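Local coordinates for HdaB,HdaA (Adhesin), HUS-associated diffuse adherence (Escherichia coli, PDB 5D55), which serves as the minor tip subunit of the Hda (AAF/IV) pilus of enteroaggregative strains, probably with a part in adhesion and biofilm formation, at residues I14-H19 with K31-R36; L25-V30 with D110-V115; R47-A52 with S125-I130; Y62-T67 with G118-S123; R75-G80 with Y106-G111. All blocks are in the same frame, centred on the assembly; numbering follows the deposited sequence.

How the contacts relate
All five contacts lie in the HdaB part of this fusion and outline an incomplete immunoglobulin-like sandwich. Contacts 1 and 5 follow one sheet, where strands 31-38 and 102-109 are neighbours, with centres about 11 Å apart. Contact 3 belongs to the facing sheet and packs on contact 5 through Ile50 and Ile78. Contact 4 joins strand 62-65 to strand 118-132, which it shares with contact 3. Contact 2, a small ladder, has its centre about 9 Å from that of contact 5 and shares Asp110 and Gly111 with it. Along the chain contact 1 closes first; contact 5 nests inside contact 4, and that inside contact 3. An engineered HdaA-derived strand of the second subunit pairs with strand 118-132, consistent with donor-strand complementation.

Contact 1: I14-H19 with K31-R36; sequences ITLMNH and KLATGR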
# COMPACT_ATOMS: atom_id res chain seq x y z
N ILE B 14 -3.87 -1.35 13.17
CA ILE B 14 -5.27 -1.34 13.54
C ILE B 14 -5.46 -2.06 14.87
O ILE B 14 -4.80 -3.08 15.13
CB ILE B 14 -6.15 -1.93 12.39
CG1 ILE B 14 -7.63 -1.58 12.58
CG2 ILE B 14 -5.92 -3.45 12.24
CD1 ILE B 14 -8.49 -1.80 11.34
N THR B 15 -6.32 -1.53 15.73
CA THR B 15 -6.64 -2.17 17.00
C THR B 15 -8.16 -2.22 17.13
O THR B 15 -8.85 -1.37 16.56
CB THR B 15 -6.05 -1.41 18.22
OG1 THR B 15 -6.59 -0.09 18.26
CG2 THR B 15 -4.52 -1.31 18.14
N LEU B 16 -8.67 -3.22 17.85
CA LEU B 16 -10.11 -3.32 18.10
C LEU B 16 -10.34 -3.85 19.51
O LEU B 16 -9.82 -4.90 19.89
CB LEU B 16 -10.80 -4.20 17.05
CG LEU B 16 -12.34 -4.26 17.09
CD1 LEU B 16 -12.95 -2.88 16.85
CD2 LEU B 16 -12.88 -5.27 16.07
N MET B 17 -11.12 -3.12 20.28
CA MET B 17 -11.27 -3.40 21.70
C MET B 17 -12.74 -3.63 21.98
O MET B 17 -13.56 -2.74 21.73
CB MET B 17 -10.79 -2.18 22.48
CG MET B 17 -10.49 -2.40 23.92
SD MET B 17 -9.68 -0.97 24.65
CE MET B 17 -10.97 0.28 24.60
N ASN B 18 -13.08 -4.81 22.49
CA ASN B 18 -14.48 -5.12 22.83
C ASN B 18 -15.09 -4.11 23.79
O ASN B 18 -14.41 -3.57 24.68
CB ASN B 18 -14.58 -6.53 23.45
CG ASN B 18 -16.01 -6.91 23.79
OD1 ASN B 18 -16.93 -6.71 22.98
ND2 ASN B 18 -16.22 -7.41 24.99
N HIS B 19 -16.39 -3.84 23.61
CA HIS B 19 -17.14 -3.06 24.59
C HIS B 19 -18.18 -3.97 25.25
O HIS B 19 -19.09 -4.46 24.58
CB HIS B 19 -17.79 -1.82 23.93
CG HIS B 19 -18.50 -0.93 24.90
ND1 HIS B 19 -17.84 -0.10 25.78
CD2 HIS B 19 -19.82 -0.77 25.15
CE1 HIS B 19 -18.72 0.56 26.51
NE2 HIS B 19 -19.93 0.17 26.15
N LYS B 31 -22.71 0.91 20.46
CA LYS B 31 -21.30 0.56 20.23
C LYS B 31 -20.95 -0.77 20.87
O LYS B 31 -21.12 -0.95 22.09
CB LYS B 31 -20.38 1.67 20.75
CG LYS B 31 -20.52 3.00 20.02
CD LYS B 31 -19.95 4.15 20.85
CE LYS B 31 -19.79 5.42 20.03
NZ LYS B 31 -19.23 6.52 20.89
N LEU B 32 -20.47 -1.70 20.06
CA LEU B 32 -20.12 -3.05 20.51
C LEU B 32 -18.61 -3.26 20.62
O LEU B 32 -18.16 -4.20 21.30
CB LEU B 32 -20.69 -4.10 19.56
CG LEU B 32 -22.19 -4.14 19.28
CD1 LEU B 32 -22.45 -5.13 18.19
CD2 LEU B 32 -22.99 -4.49 20.52
N ALA B 33 -17.84 -2.41 19.94
CA ALA B 33 -16.37 -2.40 20.00
C ALA B 33 -15.81 -1.05 19.58
O ALA B 33 -16.43 -0.32 18.80
CB ALA B 33 -15.77 -3.51 19.14
N THR B 34 -14.62 -0.71 20.09
CA THR B 34 -13.95 0.55 19.78
C THR B 34 -12.66 0.26 19.04
O THR B 34 -11.82 -0.51 19.51
CB THR B 34 -13.61 1.36 21.05
OG1 THR B 34 -14.78 1.53 21.85
CG2 THR B 34 -12.99 2.74 20.70
N GLY B 35 -12.52 0.87 17.87
CA GLY B 35 -11.37 0.63 17.02
C GLY B 35 -10.50 1.86 16.87
O GLY B 35 -10.93 2.97 17.15
N ARG B 36 -9.27 1.64 16.44
CA ARG B 36 -8.37 2.74 16.12
C ARG B 36 -7.47 2.30 14.98
O ARG B 36 -6.99 1.16 14.95
CB ARG B 36 -7.53 3.13 17.32
CG ARG B 36 -6.55 4.29 17.05
CD ARG B 36 -5.63 4.50 18.22
NE ARG B 36 -4.89 3.29 18.52
CZ ARG B 36 -4.43 2.96 19.72
NH1 ARG B 36 -4.61 3.78 20.76
NH2 ARG B 36 -3.76 1.83 19.88
O HOH W 1 -4.21 1.55 16.43
O HOH W 2 -14.57 -0.56 23.88
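Thr15 with Arg36 and Met17 with Thr34 are the hydrogen-bonded pairs of an antiparallel ladder at the edge of the larger sheet in the immunoglobulin-like HdaB domain. The backbone bonds come in reciprocal sets: Met17 N reaches Thr34 O at 2.8 Å, Thr34 N returns to Met17 O, and Thr15 and Arg36 exchange the same two bonds. His19 N adds one more, to Leu32 O, where Leu32 and Ala33 form a classic beta bulge against Ile107.

The apolar contacts lie on the face of Leu16 and Ala33. With CG anti to the backbone N (chi1 -173°), Leu16 brings CD1 to 3.7 Å from Ala33 CB and 3.9 Å from Gly35 CA; small residues opposite suit a branched leucine. This face packs on Phe122 and on Ile147 of the second subunit.

Thr15, Thr34 and Arg36 lie on the other face, with Met17. Arg36, bent at chi3, passes obliquely by Thr15, and its NE donates to a water at 2.8 Å that lies at the edge of the guanidinium, in its plane. A second water joins Thr34 OG1 to Asn18 O. At the far end, His19 CD2 sits 3.3 Å from Lys31 O, a buried carbonyl oxygen with no hydrogen-bond partner.

Contact 2: L25-V30 with D110-V115; sequences LLHDGV and DGNQQV
Asp28 OD1 is gripped twice: by Gly111 N at 2.6 Å, on its anti lone pair, and by a salt bridge from Arg77 NH1. The bonding reverses beside it, because Asn112 OD1 accepts Asp28 N at 2.9 Å in a nearly straight bond of 171°. Asparagine suits this place, its carbonyl taking an N-H that the short ladder does not use, while ND2 bonds weakly to a citrate probably from the crystallisation liquor.

Leu26 and Gln113 exchange both backbone bonds in the two-residue antiparallel ladder of this HdaB loop region. Gln113 then folds back so that NE2 meets Gly111 O at 2.9 Å, with OE1 accepting Arg75 N. Beyond the Leu26-Gln113 pair, Leu26 CD1 rests 3.8 Å from Val115 CG2, the side chains crossing at about a right angle. Gly29, with positive phi, fits the type II turn from His27 to Val30.

Asp28 OD1 and Asp110 OD1 approach to 4.0 Å, but both bridge to Arg77, whose charge probably offsets their repulsion and keeps the two carboxylates ionised.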
# COMPACT_ATOMS: atom_id res chain seq x y z
N LEU B 25 -31.66 -5.92 23.82
CA LEU B 25 -32.59 -5.10 23.04
C LEU B 25 -31.76 -3.91 22.56
O LEU B 25 -31.70 -2.86 23.22
CB LEU B 25 -33.80 -4.67 23.88
CG LEU B 25 -34.68 -5.83 24.40
CD1 LEU B 25 -35.90 -5.33 25.18
CD2 LEU B 25 -35.13 -6.74 23.26
N LEU B 26 -31.09 -4.11 21.43
CA LEU B 26 -30.05 -3.19 21.00
C LEU B 26 -30.56 -2.20 19.96
O LEU B 26 -30.98 -2.59 18.86
CB LEU B 26 -28.81 -3.95 20.52
CG LEU B 26 -28.27 -5.04 21.46
CD1 LEU B 26 -26.97 -5.65 20.92
CD2 LEU B 26 -28.07 -4.50 22.86
N HIS B 27 -30.55 -0.92 20.35
CA HIS B 27 -30.87 0.19 19.46
C HIS B 27 -29.79 0.31 18.39
O HIS B 27 -28.62 0.02 18.63
CB HIS B 27 -30.95 1.50 20.25
CG HIS B 27 -32.19 1.64 21.08
ND1 HIS B 27 -33.38 2.11 20.56
CD2 HIS B 27 -32.42 1.42 22.39
CE1 HIS B 27 -34.29 2.14 21.51
NE2 HIS B 27 -33.73 1.74 22.64
N ASP B 28 -30.20 0.74 17.20
CA ASP B 28 -29.27 1.09 16.14
C ASP B 28 -28.22 2.06 16.69
O ASP B 28 -28.54 2.97 17.46
CB ASP B 28 -30.03 1.75 14.98
CG ASP B 28 -29.11 2.26 13.89
OD1 ASP B 28 -28.79 1.48 12.97
OD2 ASP B 28 -28.70 3.44 13.95
N GLY B 29 -26.97 1.88 16.30
CA GLY B 29 -25.91 2.78 16.73
C GLY B 29 -25.18 2.35 17.99
O GLY B 29 -24.11 2.89 18.29
N VAL B 30 -25.73 1.39 18.73
CA VAL B 30 -25.10 0.94 19.99
C VAL B 30 -23.69 0.40 19.72
O VAL B 30 -23.51 -0.46 18.85
CB VAL B 30 -25.97 -0.09 20.74
CG1 VAL B 30 -25.18 -0.80 21.84
CG2 VAL B 30 -27.21 0.58 21.33
N ASP B 110 -26.33 -2.34 13.64
CA ASP B 110 -26.89 -1.76 12.42
C ASP B 110 -28.39 -2.07 12.36
O ASP B 110 -28.79 -3.15 11.93
CB ASP B 110 -26.13 -2.30 11.20
CG ASP B 110 -26.52 -1.61 9.89
OD1 ASP B 110 -27.21 -0.56 9.93
OD2 ASP B 110 -26.14 -2.12 8.82
N GLY B 111 -29.20 -1.12 12.82
CA GLY B 111 -30.65 -1.29 12.91
C GLY B 111 -31.09 -1.90 14.25
O GLY B 111 -30.42 -2.78 14.79
N ASN B 112 -32.21 -1.41 14.78
CA ASN B 112 -32.77 -1.95 16.03
C ASN B 112 -32.86 -3.49 15.99
O ASN B 112 -33.42 -4.04 15.04
CB ASN B 112 -34.16 -1.37 16.30
CG ASN B 112 -34.13 0.07 16.78
OD1 ASN B 112 -33.09 0.73 16.83
ND2 ASN B 112 -35.31 0.59 17.12
N GLN B 113 -32.31 -4.17 16.99
CA GLN B 113 -32.27 -5.64 16.97
C GLN B 113 -32.41 -6.26 18.34
O GLN B 113 -31.74 -5.83 19.30
CB GLN B 113 -30.95 -6.15 16.36
CG GLN B 113 -30.82 -6.05 14.84
CD GLN B 113 -29.38 -6.19 14.40
OE1 GLN B 113 -28.83 -7.30 14.36
NE2 GLN B 113 -28.75 -5.07 14.08
N GLN B 114 -33.27 -7.27 18.43
CA GLN B 114 -33.30 -8.16 19.58
C GLN B 114 -32.35 -9.28 19.21
O GLN B 114 -32.66 -10.12 18.36
CB GLN B 114 -34.71 -8.70 19.84
CG GLN B 114 -34.76 -9.68 21.00
CD GLN B 114 -36.07 -10.43 21.14
OE1 GLN B 114 -36.09 -11.54 21.66
NE2 GLN B 114 -37.17 -9.83 20.69
N VAL B 115 -31.17 -9.25 19.83
CA VAL B 115 -30.06 -10.11 19.44
C VAL B 115 -29.99 -11.25 20.42
O VAL B 115 -29.97 -11.04 21.64
CB VAL B 115 -28.72 -9.34 19.47
CG1 VAL B 115 -27.55 -10.23 18.98
CG2 VAL B 115 -28.80 -8.07 18.64

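Contact 3: R47-A52 with S125-I130; sequences RVWINA and SGECYI
Trp49 lays its indole across Ser125, and this packing depends on its first torsion: chi1 59° puts CG in the crowded position between backbone N and carbonyl carbon, which turns the ring over Ser125. Ser125 CB lies over one face, 3.5 Å from Trp49 CE2, and Gly126 N over the same face; small residues suit a surface covered by so broad a group. Glu127 CG also sits between backbone N and carbonyl carbon (chi1 66°), which brings its extended chain alongside Arg47 and up to the indole edge, Glu127 OE1 lying 3.6 Å from Trp49 CH2.

The extended Arg47 meets it loosely, Arg47 NH1 to Glu127 OE2 at 3.9 Å, a long salt bridge that a water also spans; Arg47 NH2 is held by Gln92 O.

Arg47 with Glu127 and Trp49 with Ser125 are hydrogen-bonded pairs in the antiparallel second sheet of the HdaB sandwich, which the Cys128-Cys39 disulfide ties to the chain just after strand 31-38. Ser125 OG is 2.9 Å from Asn51 OD1 and bonds Thr146 OG1 in the engineered HdaA-derived part of the second subunit. The polar groups are therefore held by a shared hydroxyl and a long, water-bridged ion pair, whose charges probably steer one another only weakly.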
# COMPACT_ATOMS: atom_id res chain seq x y z
N ARG B 47 -9.23 4.33 5.49
CA ARG B 47 -10.29 3.46 5.02
C ARG B 47 -10.34 2.21 5.91
O ARG B 47 -9.31 1.58 6.16
CB ARG B 47 -9.99 3.05 3.58
CG ARG B 47 -11.10 2.30 2.87
CD ARG B 47 -10.64 1.88 1.48
NE ARG B 47 -11.68 1.17 0.74
CZ ARG B 47 -11.57 0.80 -0.54
NH1 ARG B 47 -10.47 1.05 -1.23
NH2 ARG B 47 -12.58 0.16 -1.13
N VAL B 48 -11.54 1.87 6.40
CA VAL B 48 -11.74 0.70 7.28
C VAL B 48 -12.95 -0.09 6.77
O VAL B 48 -13.89 0.50 6.24
CB VAL B 48 -11.99 1.15 8.74
CG1 VAL B 48 -12.37 -0.02 9.63
CG2 VAL B 48 -10.75 1.85 9.31
N TRP B 49 -12.92 -1.41 6.93
CA TRP B 49 -14.05 -2.26 6.56
C TRP B 49 -14.17 -3.49 7.44
O TRP B 49 -13.19 -3.94 8.03
CB TRP B 49 -13.99 -2.68 5.08
CG TRP B 49 -12.75 -3.45 4.70
CD1 TRP B 49 -12.61 -4.82 4.64
CD2 TRP B 49 -11.47 -2.90 4.31
NE1 TRP B 49 -11.34 -5.15 4.25
CE2 TRP B 49 -10.62 -4.00 4.04
CE3 TRP B 49 -10.98 -1.60 4.17
CZ2 TRP B 49 -9.29 -3.83 3.62
CZ3 TRP B 49 -9.66 -1.42 3.77
CH2 TRP B 49 -8.83 -2.54 3.50
N ILE B 50 -15.38 -4.03 7.51
CA ILE B 50 -15.67 -5.28 8.21
C ILE B 50 -15.46 -6.48 7.29
O ILE B 50 -15.91 -6.48 6.13
CB ILE B 50 -17.11 -5.29 8.75
CG1 ILE B 50 -17.34 -4.11 9.70
CG2 ILE B 50 -17.43 -6.65 9.42
CD1 ILE B 50 -18.82 -3.83 10.07
N ASN B 51 -14.76 -7.50 7.79
CA ASN B 51 -14.64 -8.75 7.07
C ASN B 51 -15.76 -9.69 7.48
O ASN B 51 -15.63 -10.46 8.43
CB ASN B 51 -13.27 -9.39 7.33
CG ASN B 51 -12.12 -8.45 7.05
OD1 ASN B 51 -11.35 -8.11 7.95
ND2 ASN B 51 -12.00 -8.01 5.80
N ALA B 52 -16.87 -9.60 6.75
CA ALA B 52 -18.05 -10.42 7.02
C ALA B 52 -18.87 -10.50 5.75
O ALA B 52 -18.72 -9.67 4.86
CB ALA B 52 -18.87 -9.84 8.15
N SER B 125 -10.54 -4.70 8.85
CA SER B 125 -9.27 -4.42 8.19
C SER B 125 -9.24 -2.93 7.87
O SER B 125 -10.28 -2.27 7.84
CB SER B 125 -9.10 -5.26 6.93
OG SER B 125 -8.99 -6.62 7.26
N GLY B 126 -8.04 -2.40 7.65
CA GLY B 126 -7.93 -0.98 7.38
C GLY B 126 -6.60 -0.59 6.79
O GLY B 126 -5.61 -1.34 6.88
N GLU B 127 -6.58 0.59 6.19
CA GLU B 127 -5.40 1.13 5.51
C GLU B 127 -5.53 2.65 5.47
O GLU B 127 -6.62 3.19 5.69
CB GLU B 127 -5.31 0.57 4.07
CG GLU B 127 -6.45 1.03 3.14
CD GLU B 127 -6.57 0.25 1.81
OE1 GLU B 127 -6.11 -0.91 1.70
OE2 GLU B 127 -7.16 0.82 0.87
N CYS B 128 -4.41 3.34 5.28
CA CYS B 128 -4.48 4.74 4.88
C CYS B 128 -4.37 4.81 3.38
O CYS B 128 -3.89 3.87 2.75
CB CYS B 128 -3.38 5.57 5.51
SG CYS B 128 -3.78 6.00 7.16
N TYR B 129 -4.84 5.91 2.81
CA TYR B 129 -4.82 6.06 1.37
C TYR B 129 -4.34 7.46 1.01
O TYR B 129 -4.36 8.37 1.85
CB TYR B 129 -6.21 5.79 0.77
CG TYR B 129 -7.21 6.88 1.11
CD1 TYR B 129 -7.31 8.03 0.32
CD2 TYR B 129 -8.02 6.78 2.23
CE1 TYR B 129 -8.20 9.05 0.64
CE2 TYR B 129 -8.92 7.78 2.56
CZ TYR B 129 -9.00 8.92 1.75
OH TYR B 129 -9.88 9.92 2.08
N ILE B 130 -3.90 7.63 -0.23
CA ILE B 130 -3.42 8.92 -0.70
C ILE B 130 -4.23 9.41 -1.90
O ILE B 130 -4.03 8.95 -3.03
CB ILE B 130 -1.93 8.86 -1.09
CG1 ILE B 130 -1.09 8.34 0.08
CG2 ILE B 130 -1.44 10.23 -1.53
CD1 ILE B 130 0.24 7.76 -0.34
O HOH W 3 -8.37 2.99 -1.06
O HOH W 4 -9.22 -7.91 4.59

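Contact 4: Y62-T67 with G118-S123; sequences YIVQST and GKYLFS
Ser66 packed on Tyr120 and Val64 beside it make this a loose contact at the edge of the sandwich, where strand 62-65 of one sheet passes residues 118-123 of strand 118-132 in the other without forming a regular ladder. The strand axes come no nearer than 6.6 Å and run at 135°, and one direct backbone bond joins them, Thr67 N to Lys119 O at 3.1 Å.

Ser66 CB stands over one face of the Tyr120 ring in a CH-pi contact, 3.7 Å from its centroid and 15° off the normal. Serine fits because its small CB can lie close to the ring while OG, turned between backbone N and carbonyl carbon (chi1 51°), bonds to Pro70 O and His72 N. Val64 O meets the same ring at its edge, and Val64 CG1 reaches Leu121 O at 3.6 Å.

Both segments belong to the immunoglobulin-like HdaB domain. Residues 118-123 also pair antiparallel with the HdaA-derived strand, fused by design, of the second subunit, an arrangement that resembles donor-strand complementation in chaperone-usher pili. Tyr120 OH bonds to His116 O.

Two waters carry the pairing on around the one direct backbone bond. One molecule donates to Gln65 O at 2.7 Å and accepts from Leu121 N at 2.8 Å; another links Thr67 O to Lys119 N.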
# COMPACT_ATOMS: atom_id res chain seq x y z
N TYR B 62 -23.75 -6.03 6.91
CA TYR B 62 -22.78 -7.00 7.40
C TYR B 62 -23.44 -7.87 8.44
O TYR B 62 -24.08 -7.38 9.36
CB TYR B 62 -21.54 -6.32 7.99
CG TYR B 62 -20.67 -5.70 6.94
CD1 TYR B 62 -19.92 -6.50 6.08
CD2 TYR B 62 -20.61 -4.32 6.78
CE1 TYR B 62 -19.12 -5.95 5.10
CE2 TYR B 62 -19.80 -3.75 5.79
CZ TYR B 62 -19.06 -4.58 4.96
OH TYR B 62 -18.25 -4.05 3.97
N ILE B 63 -23.29 -9.18 8.26
CA ILE B 63 -23.92 -10.12 9.14
C ILE B 63 -22.87 -11.01 9.78
O ILE B 63 -22.02 -11.58 9.10
CB ILE B 63 -25.00 -10.96 8.41
CG1 ILE B 63 -26.09 -10.02 7.89
CG2 ILE B 63 -25.63 -11.95 9.36
N VAL B 64 -22.95 -11.09 11.10
CA VAL B 64 -22.05 -11.91 11.88
C VAL B 64 -22.90 -12.98 12.58
O VAL B 64 -23.91 -12.67 13.19
CB VAL B 64 -21.24 -11.05 12.88
CG1 VAL B 64 -20.55 -11.91 13.93
CG2 VAL B 64 -20.21 -10.20 12.12
N GLN B 65 -22.47 -14.22 12.45
CA GLN B 65 -23.15 -15.33 13.09
C GLN B 65 -22.35 -15.74 14.32
O GLN B 65 -21.12 -15.86 14.25
CB GLN B 65 -23.26 -16.49 12.10
CG GLN B 65 -23.99 -17.69 12.62
CD GLN B 65 -24.49 -18.59 11.51
OE1 GLN B 65 -25.50 -18.30 10.87
NE2 GLN B 65 -23.80 -19.70 11.29
N SER B 66 -23.04 -15.95 15.43
CA SER B 66 -22.40 -16.40 16.66
C SER B 66 -21.85 -17.81 16.49
O SER B 66 -22.33 -18.57 15.63
CB SER B 66 -23.35 -16.31 17.86
OG SER B 66 -24.60 -16.94 17.60
N THR B 67 -20.84 -18.15 17.29
CA THR B 67 -20.23 -19.48 17.26
C THR B 67 -20.02 -19.98 18.68
O THR B 67 -20.26 -19.24 19.65
CB THR B 67 -18.85 -19.48 16.55
OG1 THR B 67 -17.98 -18.56 17.21
CG2 THR B 67 -18.98 -19.09 15.07
N GLY B 118 -25.06 -14.85 22.84
CA GLY B 118 -24.05 -15.68 22.22
C GLY B 118 -22.74 -14.92 22.06
O GLY B 118 -22.63 -13.77 22.47
N LYS B 119 -21.76 -15.58 21.45
CA LYS B 119 -20.44 -15.02 21.22
C LYS B 119 -20.27 -14.68 19.75
O LYS B 119 -20.41 -15.54 18.88
CB LYS B 119 -19.36 -16.02 21.64
CG LYS B 119 -19.29 -16.27 23.14
CD LYS B 119 -18.41 -17.45 23.47
CE LYS B 119 -19.22 -18.73 23.64
NZ LYS B 119 -18.36 -19.89 24.01
N TYR B 120 -19.95 -13.42 19.48
CA TYR B 120 -19.89 -12.89 18.13
C TYR B 120 -18.50 -12.33 17.86
O TYR B 120 -18.02 -11.48 18.61
CB TYR B 120 -20.92 -11.77 17.96
CG TYR B 120 -22.36 -12.23 18.06
CD1 TYR B 120 -23.08 -12.55 16.91
CD2 TYR B 120 -23.00 -12.34 19.30
CE1 TYR B 120 -24.41 -12.98 16.98
CE2 TYR B 120 -24.34 -12.78 19.38
CZ TYR B 120 -25.04 -13.09 18.20
OH TYR B 120 -26.36 -13.51 18.24
N LEU B 121 -17.88 -12.78 16.78
CA LEU B 121 -16.52 -12.36 16.42
C LEU B 121 -16.51 -11.27 15.34
O LEU B 121 -17.04 -11.47 14.23
CB LEU B 121 -15.71 -13.58 15.96
CG LEU B 121 -14.25 -13.33 15.58
CD1 LEU B 121 -13.37 -13.30 16.82
CD2 LEU B 121 -13.77 -14.38 14.58
N PHE B 122 -15.94 -10.11 15.67
CA PHE B 122 -15.80 -9.02 14.71
C PHE B 122 -14.39 -9.04 14.13
O PHE B 122 -13.42 -9.07 14.89
CB PHE B 122 -16.02 -7.65 15.35
CG PHE B 122 -17.24 -7.53 16.22
CD1 PHE B 122 -18.44 -8.16 15.89
CD2 PHE B 122 -17.20 -6.72 17.34
CE1 PHE B 122 -19.57 -8.01 16.69
CE2 PHE B 122 -18.31 -6.57 18.15
CZ PHE B 122 -19.50 -7.21 17.82
N SER B 123 -14.29 -8.99 12.80
CA SER B 123 -13.01 -8.87 12.09
C SER B 123 -13.07 -7.62 11.24
O SER B 123 -14.02 -7.44 10.47
CB SER B 123 -12.75 -10.07 11.19
OG SER B 123 -11.64 -9.85 10.34
O HOH W 5 -18.75 -15.03 15.36
O HOH W 6 -22.77 -18.43 20.68

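Contact 5: R75-G80 with Y106-G111; sequences RIRIGG and YIEVDG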
# COMPACT_ATOMS: atom_id res chain seq x y z
N ARG B 75 -26.44 -7.92 12.94
CA ARG B 75 -26.10 -7.03 11.83
C ARG B 75 -25.31 -5.85 12.38
O ARG B 75 -25.75 -5.18 13.31
CB ARG B 75 -27.37 -6.53 11.11
CG ARG B 75 -28.01 -7.50 10.10
CD ARG B 75 -28.90 -8.55 10.79
NE ARG B 75 -29.58 -9.44 9.84
CZ ARG B 75 -30.25 -10.54 10.17
NH1 ARG B 75 -30.36 -10.91 11.45
NH2 ARG B 75 -30.83 -11.27 9.23
N ILE B 76 -24.12 -5.63 11.81
CA ILE B 76 -23.22 -4.57 12.29
C ILE B 76 -22.76 -3.65 11.18
O ILE B 76 -22.82 -4.01 10.02
CB ILE B 76 -21.98 -5.15 13.00
CG1 ILE B 76 -21.25 -6.16 12.10
CG2 ILE B 76 -22.38 -5.72 14.35
CD1 ILE B 76 -19.86 -6.53 12.57
N ARG B 77 -22.32 -2.45 11.57
CA ARG B 77 -21.71 -1.48 10.63
C ARG B 77 -20.55 -0.79 11.35
O ARG B 77 -20.47 -0.85 12.57
CB ARG B 77 -22.74 -0.42 10.20
CG ARG B 77 -23.26 0.47 11.33
CD ARG B 77 -23.91 1.73 10.77
NE ARG B 77 -24.37 2.64 11.82
CZ ARG B 77 -25.62 2.67 12.30
NH1 ARG B 77 -26.54 1.83 11.83
NH2 ARG B 77 -25.95 3.53 13.24
N ILE B 78 -19.66 -0.15 10.59
CA ILE B 78 -18.66 0.76 11.20
C ILE B 78 -19.36 2.07 11.52
O ILE B 78 -20.14 2.59 10.70
CB ILE B 78 -17.48 1.04 10.24
CG1 ILE B 78 -16.81 -0.27 9.80
CG2 ILE B 78 -16.44 2.00 10.89
CD1 ILE B 78 -16.03 -0.95 10.92
N GLY B 79 -19.09 2.61 12.72
CA GLY B 79 -19.59 3.93 13.10
C GLY B 79 -18.49 4.88 13.53
O GLY B 79 -17.30 4.51 13.57
N GLY B 80 -18.89 6.10 13.86
CA GLY B 80 -17.99 7.09 14.42
C GLY B 80 -18.06 8.37 13.63
O GLY B 80 -18.28 8.35 12.41
N TYR B 106 -15.91 2.71 15.40
CA TYR B 106 -16.64 1.74 16.23
C TYR B 106 -17.29 0.65 15.40
O TYR B 106 -17.56 0.83 14.20
CB TYR B 106 -17.71 2.43 17.10
CG TYR B 106 -17.18 3.60 17.90
CD1 TYR B 106 -16.67 3.41 19.19
CD2 TYR B 106 -17.17 4.89 17.37
CE1 TYR B 106 -16.17 4.49 19.92
CE2 TYR B 106 -16.68 5.96 18.09
CZ TYR B 106 -16.18 5.76 19.37
OH TYR B 106 -15.69 6.82 20.09
N ILE B 107 -17.52 -0.51 16.03
CA ILE B 107 -18.45 -1.48 15.49
C ILE B 107 -19.75 -1.15 16.19
O ILE B 107 -19.80 -1.07 17.43
CB ILE B 107 -18.04 -2.95 15.81
CG1 ILE B 107 -16.63 -3.30 15.29
CG2 ILE B 107 -19.12 -3.94 15.31
CD1 ILE B 107 -16.52 -3.37 13.76
N GLU B 108 -20.79 -0.90 15.40
CA GLU B 108 -22.09 -0.52 15.96
C GLU B 108 -23.18 -1.44 15.48
O GLU B 108 -23.09 -2.01 14.39
CB GLU B 108 -22.44 0.92 15.59
CG GLU B 108 -21.46 1.96 16.16
CD GLU B 108 -21.87 3.39 15.88
OE1 GLU B 108 -22.83 3.61 15.10
OE2 GLU B 108 -21.25 4.30 16.46
N VAL B 109 -24.24 -1.57 16.28
CA VAL B 109 -25.42 -2.32 15.89
C VAL B 109 -26.07 -1.60 14.71
O VAL B 109 -26.33 -0.39 14.76
CB VAL B 109 -26.41 -2.42 17.07
CG1 VAL B 109 -27.66 -3.15 16.64
CG2 VAL B 109 -25.75 -3.14 18.26
N ASP B 110 -26.33 -2.34 13.64
CA ASP B 110 -26.89 -1.76 12.42
C ASP B 110 -28.39 -2.07 12.36
O ASP B 110 -28.79 -3.15 11.93
CB ASP B 110 -26.13 -2.30 11.20
CG ASP B 110 -26.52 -1.61 9.89
OD1 ASP B 110 -27.21 -0.56 9.93
OD2 ASP B 110 -26.14 -2.12 8.82
N GLY B 111 -29.20 -1.12 12.82
CA GLY B 111 -30.65 -1.29 12.91
C GLY B 111 -31.09 -1.90 14.25
O GLY B 111 -30.42 -2.78 14.79
O HOH W 7 -23.93 -3.46 7.76
O HOH W 8 -24.71 5.73 14.40
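The central strand pair of the six-stranded antiparallel sheet in HdaB is formed here, with Arg77 and Glu108 exchanging two backbone bonds, the shorter from Glu108 N to Arg77 O at 2.8 Å. Gly79 and Tyr106 do likewise, and Asp110 N extends the ladder to Arg75 O.

One face is apolar. Ile107 touches two isoleucines of the partner strand, its CG2 3.8 Å from Ile76 CG2 and its CD1 3.8 Å from Ile78 CD1. Branched aliphatic chains suit this side, which packs on Phe122, Val48 and Ile50 of the opposing sheet.

The other face carries a salt-bridge network. Arg77 starts with CG between backbone N and carbonyl carbon (chi1 64°) and then runs straight to NE, carrying the guanidinium across the ladder. Arg77 NH1, whose stronger partner is Asp28, donates to Asp110 OD1 at 3.1 Å, the oxygen lying in the guanidinium plane but being met from above the carboxylate plane. Glu108 OE1 is a long partner of Arg77 NH2, at 3.6 Å, and a water joins the same two atoms more closely.

The glycines fit tight places: Glu108 CD lies 3.6 Å from Gly79 CA, and Gly80 CA meets the Tyr106 ring at its edge. Strands with one apolar face turned to the opposing sheet and one polar face turned away are typical of a beta sandwich, here the immunoglobulin-like one expected of a pilus subunit.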